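Long-range contacts in erythrocyte membrane protein 1 (Plasmodium falciparum, PDB 2XU0), which probably binds host cell-surface receptors, this chain being its N-terminal segment and first Duffy-binding-like domain, linked to rosetting: residues Q141-L146 / G159-T164; K166-Y171 / K266-S271; H352-T357 / T469-G474. The protein carries 10 engineered substitutions. All coordinates share one frame; numbering follows the deposited sequence. Where two conformers were deposited one is given.

Contact 1 of 3, residues Q141-L146 / G159-T164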
loop_
_atom_site.group_PDB
_atom_site.type_symbol
_atom_site.label_atom_id
_atom_site.label_comp_id
_atom_site.label_asym_id
_atom_site.label_seq_id
_atom_site.Cartn_x
_atom_site.Cartn_y
_atom_site.Cartn_z
ATOM N N GLN A 141 14.893 -11.461 -1.917
ATOM C CA GLN A 141 16.267 -11.857 -2.231
ATOM C C GLN A 141 16.544 -13.325 -2.554
ATOM O O GLN A 141 17.277 -13.604 -3.506
ATOM C CB GLN A 141 17.245 -11.242 -1.241
ATOM C CG GLN A 141 18.573 -10.853 -1.875
ATOM C CD GLN A 141 19.696 -11.787 -1.508
ATOM O OE1 GLN A 141 20.567 -12.075 -2.329
ATOM N NE2 GLN A 141 19.728 -12.237 -0.254
ATOM N N ASN A 142 15.876 -14.260 -1.854
ATOM C CA ASN A 142 16.017 -15.702 -2.076
ATOM C C ASN A 142 15.490 -16.140 -3.424
ATOM O O ASN A 142 15.970 -17.148 -3.977
ATOM C CB ASN A 142 15.314 -16.477 -0.953
ATOM C CG ASN A 142 13.828 -16.245 -0.868
ATOM O OD1 ASN A 142 13.343 -15.111 -0.694
ATOM N ND2 ASN A 142 13.080 -17.318 -1.002
ATOM N N LEU A 143 14.501 -15.383 -3.973
ATOM C CA LEU A 143 13.924 -15.668 -5.285
ATOM C C LEU A 143 14.880 -15.282 -6.425
ATOM O O LEU A 143 14.596 -15.620 -7.568
ATOM C CB LEU A 143 12.520 -15.040 -5.470
ATOM C CG LEU A 143 11.421 -15.355 -4.416
ATOM C CD1 LEU A 143 10.069 -14.821 -4.872
ATOM C CD2 LEU A 143 11.302 -16.862 -4.151
ATOM N N GLU A 144 16.035 -14.637 -6.113
ATOM C CA GLU A 144 17.076 -14.296 -7.117
ATOM C C GLU A 144 18.010 -15.502 -7.371
ATOM O O GLU A 144 18.958 -15.398 -8.146
ATOM C CB GLU A 144 17.918 -13.095 -6.664
ATOM C CG GLU A 144 17.155 -11.797 -6.448
ATOM C CD GLU A 144 18.034 -10.603 -6.144
ATOM O OE1 GLU A 144 19.161 -10.541 -6.687
ATOM O OE2 GLU A 144 17.603 -9.731 -5.354
ATOM N N PHE A 145 17.705 -16.656 -6.735
ATOM C CA PHE A 145 18.479 -17.898 -6.762
ATOM C C PHE A 145 17.592 -19.098 -7.062
ATOM O O PHE A 145 17.654 -20.129 -6.382
ATOM C CB PHE A 145 19.220 -18.058 -5.408
ATOM C CG PHE A 145 20.122 -16.884 -5.108
ATOM C CD1 PHE A 145 21.404 -16.815 -5.644
ATOM C CD2 PHE A 145 19.677 -15.828 -4.324
ATOM C CE1 PHE A 145 22.222 -15.709 -5.399
ATOM C CE2 PHE A 145 20.487 -14.717 -4.097
ATOM C CZ PHE A 145 21.763 -14.676 -4.616
ATOM N N LEU A 146 16.766 -18.957 -8.102
ATOM C CA LEU A 146 15.828 -19.973 -8.552
ATOM C C LEU A 146 16.361 -20.687 -9.791
ATOM O O LEU A 146 15.923 -21.800 -10.084
ATOM C CB LEU A 146 14.470 -19.307 -8.841
ATOM C CG LEU A 146 13.316 -19.401 -7.805
ATOM C CD1 LEU A 146 13.804 -19.534 -6.359
ATOM C CD2 LEU A 146 12.381 -18.207 -7.939
ATOM N N GLY A 159 8.370 -24.015 -1.570
ATOM C CA GLY A 159 9.359 -23.952 -0.499
ATOM C C GLY A 159 9.997 -22.584 -0.422
ATOM O O GLY A 159 9.901 -21.923 0.607
ATOM N N ASN A 160 10.565 -22.120 -1.547
ATOM C CA ASN A 160 11.171 -20.784 -1.671
ATOM C C ASN A 160 10.211 -19.634 -1.360
ATOM O O ASN A 160 10.565 -18.730 -0.603
ATOM C CB ASN A 160 11.785 -20.601 -3.064
ATOM C CG ASN A 160 12.981 -21.492 -3.276
ATOM O OD1 ASN A 160 12.881 -22.588 -3.836
ATOM N ND2 ASN A 160 14.127 -21.062 -2.788
ATOM N N VAL A 161 8.981 -19.697 -1.913
ATOM C CA VAL A 161 7.941 -18.682 -1.709
ATOM C C VAL A 161 7.488 -18.613 -0.253
ATOM O O VAL A 161 7.273 -17.523 0.271
ATOM C CB VAL A 161 6.774 -18.806 -2.745
ATOM C CG1 VAL A 161 5.688 -17.744 -2.486
ATOM C CG2 VAL A 161 7.308 -18.675 -4.179
ATOM N N LEU A 162 7.397 -19.771 0.425
ATOM C CA LEU A 162 7.030 -19.797 1.855
ATOM C C LEU A 162 8.117 -19.131 2.675
ATOM O O LEU A 162 7.808 -18.366 3.586
ATOM C CB LEU A 162 6.771 -21.222 2.372
ATOM C CG LEU A 162 5.562 -21.999 1.831
ATOM C CD1 LEU A 162 5.359 -23.252 2.642
ATOM C CD2 LEU A 162 4.279 -21.193 1.866
ATOM N N VAL A 163 9.396 -19.344 2.288
ATOM C CA VAL A 163 10.563 -18.714 2.949
ATOM C C VAL A 163 10.456 -17.186 2.776
ATOM O O VAL A 163 10.650 -16.451 3.747
ATOM C CB VAL A 163 11.915 -19.305 2.410
ATOM C CG1 VAL A 163 13.140 -18.533 2.944
ATOM C CG2 VAL A 163 12.034 -20.805 2.736
ATOM N N THR A 164 10.074 -16.706 1.549
ATOM C CA THR A 164 9.907 -15.262 1.288
ATOM C C THR A 164 8.799 -14.701 2.212
ATOM O O THR A 164 9.002 -13.693 2.900
ATOM C CB THR A 164 9.537 -15.054 -0.214
ATOM O OG1 THR A 164 10.567 -15.551 -1.065
ATOM C CG2 THR A 164 9.227 -13.620 -0.555
#
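Asn142 spans the gap to the helix with its amide. ND2 donates to the backbone O of Asn160 at 2.9 Å. The bond is bent, 131° at the hydrogen. The acceptor lies close to the amide plane of Asn142, but the donor sits above the carbonyl plane. Asn160 O also takes the helical bond from Thr164 N, so two donors grip it. On the other branch, OD1 of Asn142 lies 2.8 Å from Thr164 OG1. Asn142 CG stands between its backbone N and carbonyl carbon (chi1 62°), which points the amide at the helix.

Around Leu143 the packing is tight and buried. Leu143 CD2 touches Thr164 OG1 at 3.4 Å and Asn160 CB at 3.9 Å. The Leu143 and Thr164 side chains meet at about a right angle. Val217 of helix 216-231 also packs on Leu143. Leu146 is buried too, against Leu221 and Val224 of the same helix. The side chains of Leu146 and Asn160 pass in opposite directions, with Leu146 CD1 3.7 Å from Asn160 CG.

The Val163 side is looser and partly exposed; Val163 CB comes no closer than 4.1 Å to Asn142 ND2. Asn160 is also partly exposed.

The arrangement is a short 3-10 turn docked on helix 154-175 by an asparagine amide and two leucines, within the helical Duffy-binding-like domain.

Contact 2 of 3, residues K166-Y171 / K266-S271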
loop_
_atom_site.group_PDB
_atom_site.type_symbol
_atom_site.label_atom_id
_atom_site.label_comp_id
_atom_site.label_asym_id
_atom_site.label_seq_id
_atom_site.Cartn_x
_atom_site.Cartn_y
_atom_site.Cartn_z
ATOM N N LYS A 166 7.421 -15.954 5.088
ATOM C CA LYS A 166 7.833 -15.959 6.498
ATOM C C LYS A 166 8.657 -14.705 6.844
ATOM O O LYS A 166 8.290 -13.936 7.754
ATOM C CB LYS A 166 8.631 -17.244 6.810
ATOM C CG LYS A 166 9.305 -17.246 8.198
ATOM C CD LYS A 166 10.448 -18.266 8.281
ATOM C CE LYS A 166 11.202 -18.259 9.599
ATOM N NZ LYS A 166 12.059 -17.052 9.774
ATOM N N TYR A 167 9.722 -14.457 6.059
ATOM C CA TYR A 167 10.599 -13.313 6.318
ATOM C C TYR A 167 9.986 -11.986 6.087
ATOM O O TYR A 167 10.105 -11.116 6.959
ATOM C CB TYR A 167 11.939 -13.468 5.598
ATOM C CG TYR A 167 12.852 -14.439 6.317
ATOM C CD1 TYR A 167 12.861 -15.791 5.988
ATOM C CD2 TYR A 167 13.639 -14.024 7.391
ATOM C CE1 TYR A 167 13.711 -16.688 6.631
ATOM C CE2 TYR A 167 14.475 -14.920 8.064
ATOM C CZ TYR A 167 14.519 -16.248 7.669
ATOM O OH TYR A 167 15.340 -17.136 8.317
ATOM N N GLU A 168 9.242 -11.832 4.964
ATOM C CA GLU A 168 8.535 -10.569 4.671
ATOM C C GLU A 168 7.565 -10.220 5.821
ATOM O O GLU A 168 7.553 -9.080 6.299
ATOM C CB GLU A 168 7.779 -10.671 3.305
ATOM C CG GLU A 168 6.968 -9.427 2.944
ATOM C CD GLU A 168 7.700 -8.097 2.883
ATOM O OE1 GLU A 168 8.928 -8.094 2.626
ATOM O OE2 GLU A 168 7.025 -7.049 3.014
ATOM N N GLY A 169 6.780 -11.220 6.248
ATOM C CA GLY A 169 5.849 -11.103 7.367
ATOM C C GLY A 169 6.558 -10.711 8.646
ATOM O O GLY A 169 6.114 -9.808 9.365
ATOM N N ASN A 170 7.714 -11.375 8.917
ATOM C CA ASN A 170 8.515 -11.034 10.091
ATOM C C ASN A 170 8.945 -9.596 10.057
ATOM O O ASN A 170 8.752 -8.895 11.052
ATOM C CB ASN A 170 9.698 -11.984 10.253
ATOM C CG ASN A 170 9.757 -12.544 11.648
ATOM O OD1 ASN A 170 9.730 -11.810 12.650
ATOM N ND2 ASN A 170 9.738 -13.857 11.742
ATOM N N TYR A 171 9.416 -9.090 8.882
ATOM C CA TYR A 171 9.796 -7.677 8.830
ATOM C C TYR A 171 8.589 -6.811 9.122
ATOM O O TYR A 171 8.680 -5.924 9.965
ATOM C CB TYR A 171 10.468 -7.241 7.490
ATOM C CG TYR A 171 10.557 -5.726 7.437
ATOM C CD1 TYR A 171 11.602 -5.050 8.059
ATOM C CD2 TYR A 171 9.499 -4.963 6.942
ATOM C CE1 TYR A 171 11.608 -3.657 8.163
ATOM C CE2 TYR A 171 9.476 -3.578 7.076
ATOM C CZ TYR A 171 10.552 -2.925 7.652
ATOM O OH TYR A 171 10.547 -1.558 7.750
ATOM N N LYS A 266 -0.507 -18.517 5.132
ATOM C CA LYS A 266 -0.168 -19.164 6.413
ATOM C C LYS A 266 1.289 -18.846 6.755
ATOM O O LYS A 266 1.547 -18.329 7.823
ATOM C CB LYS A 266 -0.432 -20.687 6.342
ATOM C CG LYS A 266 -0.392 -21.367 7.701
ATOM C CD LYS A 266 -0.835 -22.822 7.657
ATOM C CE LYS A 266 -0.683 -23.448 9.029
ATOM N NZ LYS A 266 -0.966 -24.910 9.019
ATOM N N ALA A 267 2.233 -19.045 5.812
ATOM C CA ALA A 267 3.636 -18.688 6.053
ATOM C C ALA A 267 3.803 -17.181 6.360
ATOM O O ALA A 267 4.464 -16.805 7.336
ATOM C CB ALA A 267 4.484 -19.092 4.856
ATOM N N LEU A 268 3.157 -16.316 5.555
ATOM C CA LEU A 268 3.237 -14.872 5.740
ATOM C C LEU A 268 2.830 -14.412 7.131
ATOM O O LEU A 268 3.374 -13.426 7.636
ATOM C CB LEU A 268 2.410 -14.136 4.643
ATOM C CG LEU A 268 2.412 -12.577 4.674
ATOM C CD1 LEU A 268 3.808 -11.991 4.328
ATOM C CD2 LEU A 268 1.372 -12.032 3.712
ATOM N N THR A 269 1.834 -15.096 7.726
ATOM C CA THR A 269 1.311 -14.751 9.053
ATOM C C THR A 269 1.958 -15.551 10.219
ATOM O O THR A 269 1.534 -15.357 11.356
ATOM C CB THR A 269 -0.206 -14.909 9.099
ATOM O OG1 THR A 269 -0.501 -16.237 8.674
ATOM C CG2 THR A 269 -0.943 -13.873 8.274
ATOM N N CYS A 270 2.980 -16.408 9.954
ATOM C CA CYS A 270 3.723 -17.178 10.994
ATOM C C CYS A 270 4.020 -16.329 12.253
ATOM O O CYS A 270 3.771 -16.776 13.371
ATOM C CB CYS A 270 5.012 -17.796 10.434
ATOM S SG CYS A 270 4.776 -19.230 9.357
ATOM N N SER A 271 4.511 -15.089 12.055
ATOM C CA SER A 271 4.892 -14.159 13.130
ATOM C C SER A 271 3.851 -13.114 13.442
ATOM O O SER A 271 4.141 -12.182 14.195
ATOM C CB SER A 271 6.199 -13.455 12.767
ATOM O OG SER A 271 6.050 -12.768 11.533
HETATM O O HOH W 1 5.868 -14.120 9.110
#
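Leu268 first points away from the facing helix, then turns back onto Gly169. Its CG lies anti to its backbone N (chi1 -179°), and CD1 comes to 3.6 Å from Gly169 N. Glu168 passes alongside this methyl with CG. Its carboxylate leads elsewhere, to a salt bridge with Arg104 and a hydrogen bond to Ser195.

Ser271 faces helix 154-175 from the turn after helix 249-268. Its OG sits between its backbone N and carbonyl carbon (chi1 58°) and comes 3.3 Å from Asn170 CA. The amide of Asn170 lies alongside Ser271, with ND2 3.7 Å from Ser271 CB.

Between these side chains the two backbones meet. The CA of Gly169 points a C-H at the O of Leu268, 3.4 Å away and fairly straight (155° at the hydrogen). One turn earlier, Lys166 CA makes a similar, longer contact with Ala267 O. The CA atoms of Lys166 and Leu268 are just 4.8 Å apart. The glycine has no side chain to hold the two backbones off. This is close helix-helix packing through a glycine with CA-H...O contacts. Helix 154-175 meets the C-terminal end of helix 249-268 here, inside the helical Duffy-binding-like domain. Leu192 and Phe196 of helix 186-204 also pack on Leu268.

No direct hydrogen bond joins the two segments. A water bridges them instead. It donates to Lys166 O (2.8 Å) and to Leu268 O, and accepts from Ser271 OG (2.8 Å).

The Lys166 aliphatic chain leads away from this seam, and NZ lies over one face of the Tyr167 ring, offset toward the rim. Cys270, modelled in two conformers, lies by Cys76; a disulfide between them has been seen for this protein.

Contact 3 of 3, residues H352-T357 / T469-G474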
loop_
_atom_site.group_PDB
_atom_site.type_symbol
_atom_site.label_atom_id
_atom_site.label_comp_id
_atom_site.label_asym_id
_atom_site.label_seq_id
_atom_site.Cartn_x
_atom_site.Cartn_y
_atom_site.Cartn_z
ATOM N N HIS A 352 7.840 35.143 12.237
ATOM C CA HIS A 352 7.416 36.292 13.047
ATOM C C HIS A 352 6.784 35.812 14.342
ATOM O O HIS A 352 6.107 34.773 14.358
ATOM C CB HIS A 352 6.388 37.168 12.307
ATOM C CG HIS A 352 6.838 37.691 10.980
ATOM N ND1 HIS A 352 5.938 38.241 10.088
ATOM C CD2 HIS A 352 8.081 37.740 10.435
ATOM C CE1 HIS A 352 6.653 38.600 9.034
ATOM N NE2 HIS A 352 7.944 38.314 9.196
ATOM N N ASP A 353 6.991 36.580 15.426
ATOM C CA ASP A 353 6.360 36.292 16.705
ATOM C C ASP A 353 5.053 37.086 16.677
ATOM O O ASP A 353 5.069 38.318 16.793
ATOM C CB ASP A 353 7.272 36.673 17.891
ATOM C CG ASP A 353 6.671 36.511 19.279
ATOM O OD1 ASP A 353 5.518 36.008 19.384
ATOM O OD2 ASP A 353 7.349 36.884 20.268
ATOM N N CYS A 354 3.926 36.376 16.486
ATOM C CA CYS A 354 2.596 36.980 16.373
ATOM C C CYS A 354 2.128 37.729 17.632
ATOM O O CYS A 354 1.297 38.641 17.527
ATOM C CB CYS A 354 1.572 35.956 15.879
ATOM S SG CYS A 354 2.020 35.160 14.305
ATOM N N THR A 355 2.738 37.410 18.798
ATOM C CA THR A 355 2.470 38.078 20.077
ATOM C C THR A 355 3.100 39.491 20.125
ATOM O O THR A 355 2.699 40.318 20.954
ATOM C CB THR A 355 2.854 37.195 21.295
ATOM O OG1 THR A 355 4.270 37.208 21.495
ATOM C CG2 THR A 355 2.339 35.758 21.184
ATOM N N GLN A 356 4.073 39.765 19.237
ATOM C CA GLN A 356 4.759 41.063 19.156
ATOM C C GLN A 356 4.793 41.633 17.722
ATOM O O GLN A 356 5.575 42.551 17.445
ATOM C CB GLN A 356 6.184 40.947 19.715
ATOM C CG GLN A 356 6.227 40.498 21.170
ATOM C CD GLN A 356 7.635 40.439 21.672
ATOM O OE1 GLN A 356 8.263 41.470 21.976
ATOM N NE2 GLN A 356 8.153 39.223 21.774
ATOM N N THR A 357 3.938 41.096 16.818
ATOM C CA THR A 357 3.870 41.507 15.407
ATOM C C THR A 357 2.508 42.090 15.064
ATOM O O THR A 357 1.473 41.580 15.508
ATOM C CB THR A 357 4.275 40.327 14.484
ATOM O OG1 THR A 357 5.615 39.951 14.793
ATOM C CG2 THR A 357 4.178 40.649 12.988
ATOM N N THR A 469 0.559 33.447 7.731
ATOM C CA THR A 469 1.110 34.743 8.150
ATOM C C THR A 469 0.368 35.149 9.428
ATOM O O THR A 469 -0.787 34.762 9.596
ATOM C CB THR A 469 0.928 35.818 7.053
ATOM O OG1 THR A 469 -0.460 35.967 6.742
ATOM C CG2 THR A 469 1.721 35.523 5.793
ATOM N N CYS A 470 1.024 35.896 10.335
ATOM C CA CYS A 470 0.401 36.353 11.589
ATOM C C CYS A 470 -0.983 36.945 11.361
ATOM O O CYS A 470 -1.108 37.774 10.451
ATOM C CB CYS A 470 1.283 37.383 12.292
ATOM S SG CYS A 470 2.714 36.688 13.134
ATOM N N PRO A 471 -1.969 36.713 12.273
ATOM C CA PRO A 471 -3.234 37.471 12.182
ATOM C C PRO A 471 -2.892 38.973 12.194
ATOM O O PRO A 471 -2.028 39.372 12.971
ATOM C CB PRO A 471 -3.999 37.029 13.434
ATOM C CG PRO A 471 -3.426 35.691 13.768
ATOM C CD PRO A 471 -1.960 35.838 13.462
ATOM N N LEU A 472 -3.443 39.751 11.231
ATOM C CA LEU A 472 -3.180 41.181 10.947
ATOM C C LEU A 472 -2.813 42.137 12.078
ATOM O O LEU A 472 -1.936 42.986 11.884
ATOM C CB LEU A 472 -4.302 41.822 10.090
ATOM C CG LEU A 472 -4.478 41.324 8.654
ATOM C CD1 LEU A 472 -5.741 41.889 8.055
ATOM C CD2 LEU A 472 -3.279 41.703 7.773
ATOM N N TYR A 473 -3.533 42.064 13.212
ATOM C CA TYR A 473 -3.346 42.969 14.363
ATOM C C TYR A 473 -2.596 42.318 15.539
ATOM O O TYR A 473 -2.527 42.899 16.630
ATOM C CB TYR A 473 -4.715 43.543 14.805
ATOM C CG TYR A 473 -5.591 43.928 13.631
ATOM C CD1 TYR A 473 -6.712 43.173 13.295
ATOM C CD2 TYR A 473 -5.232 44.974 12.782
ATOM C CE1 TYR A 473 -7.490 43.488 12.179
ATOM C CE2 TYR A 473 -5.992 45.290 11.658
ATOM C CZ TYR A 473 -7.122 44.549 11.362
ATOM O OH TYR A 473 -7.854 44.874 10.244
ATOM N N GLY A 474 -2.024 41.139 15.285
ATOM C CA GLY A 474 -1.291 40.351 16.268
ATOM C C GLY A 474 -2.167 39.478 17.141
ATOM O O GLY A 474 -3.387 39.404 16.944
#
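Cys354 and Cys470 are joined by a disulfide. Followed outward from the backbone, Cys354 CB first lies 3.1 Å from Cys470 SG. SG then closes the covalent bond to Cys470 SG at 2.0 Å. The same sulfur sits 4.1 Å from Pro471 CD. The C-S-S-C torsion is -88°, close to the relaxed value of about 90°. SG of both cysteines is anti to its own carbonyl carbon (chi1 -56° in Cys354). The partner sulfur is flanked by His352 CB at 3.8 Å and by Thr357 CB.

A second touch is made by backbone. Gly474 CA comes 3.1 Å from Thr357 O and 3.3 Å from Cys354 O. The positive phi of Gly474 suits this position at the end of its turn. No hydrogen bond crosses between the two segments, but Cys354 is bonded through its backbone to Val475 and to Tyr346.

The Asp353 side chain points away and bonds within its own loop. OD1 takes both Thr355 N and Thr355 OG1 from the same face, while Gln356 NE2 reaches OD2. Asp353 O accepts from Gln356 N and Thr357 OG1, which approach from opposite faces of its plane.

The disulfide and the Gly474 contacts join two type I turns, 353-356 and 471-474, the first headed by an Asx turn at Asp353. A disulfide-linked pair of irregular loops beside short strands is in keeping with the cysteine-rich C-terminal part of the Duffy-binding-like domain.

How the contacts relate
From the N terminus, contact 1 closes first. It closes over 12 residues, a loop running into the start of helix 154-175. The same helix then carries contact 2, which spans 94 residues to the end of helix 249-268. The two centres are 13 Å apart and the contacts touch at Leu162 and Ala267. Helix 154-175 thus links the 141-146 turn to helix 249-268. Contact 3 closes last, over 111 residues that include the long helix 371-407. It joins the loop after strand 345-346 to the loop before strand 475-477, on the opposite side of the chain's centre from contacts 1 and 2. Its nearest atoms are about 36 Å from contact 2. The three follow in series; none nests or crosses.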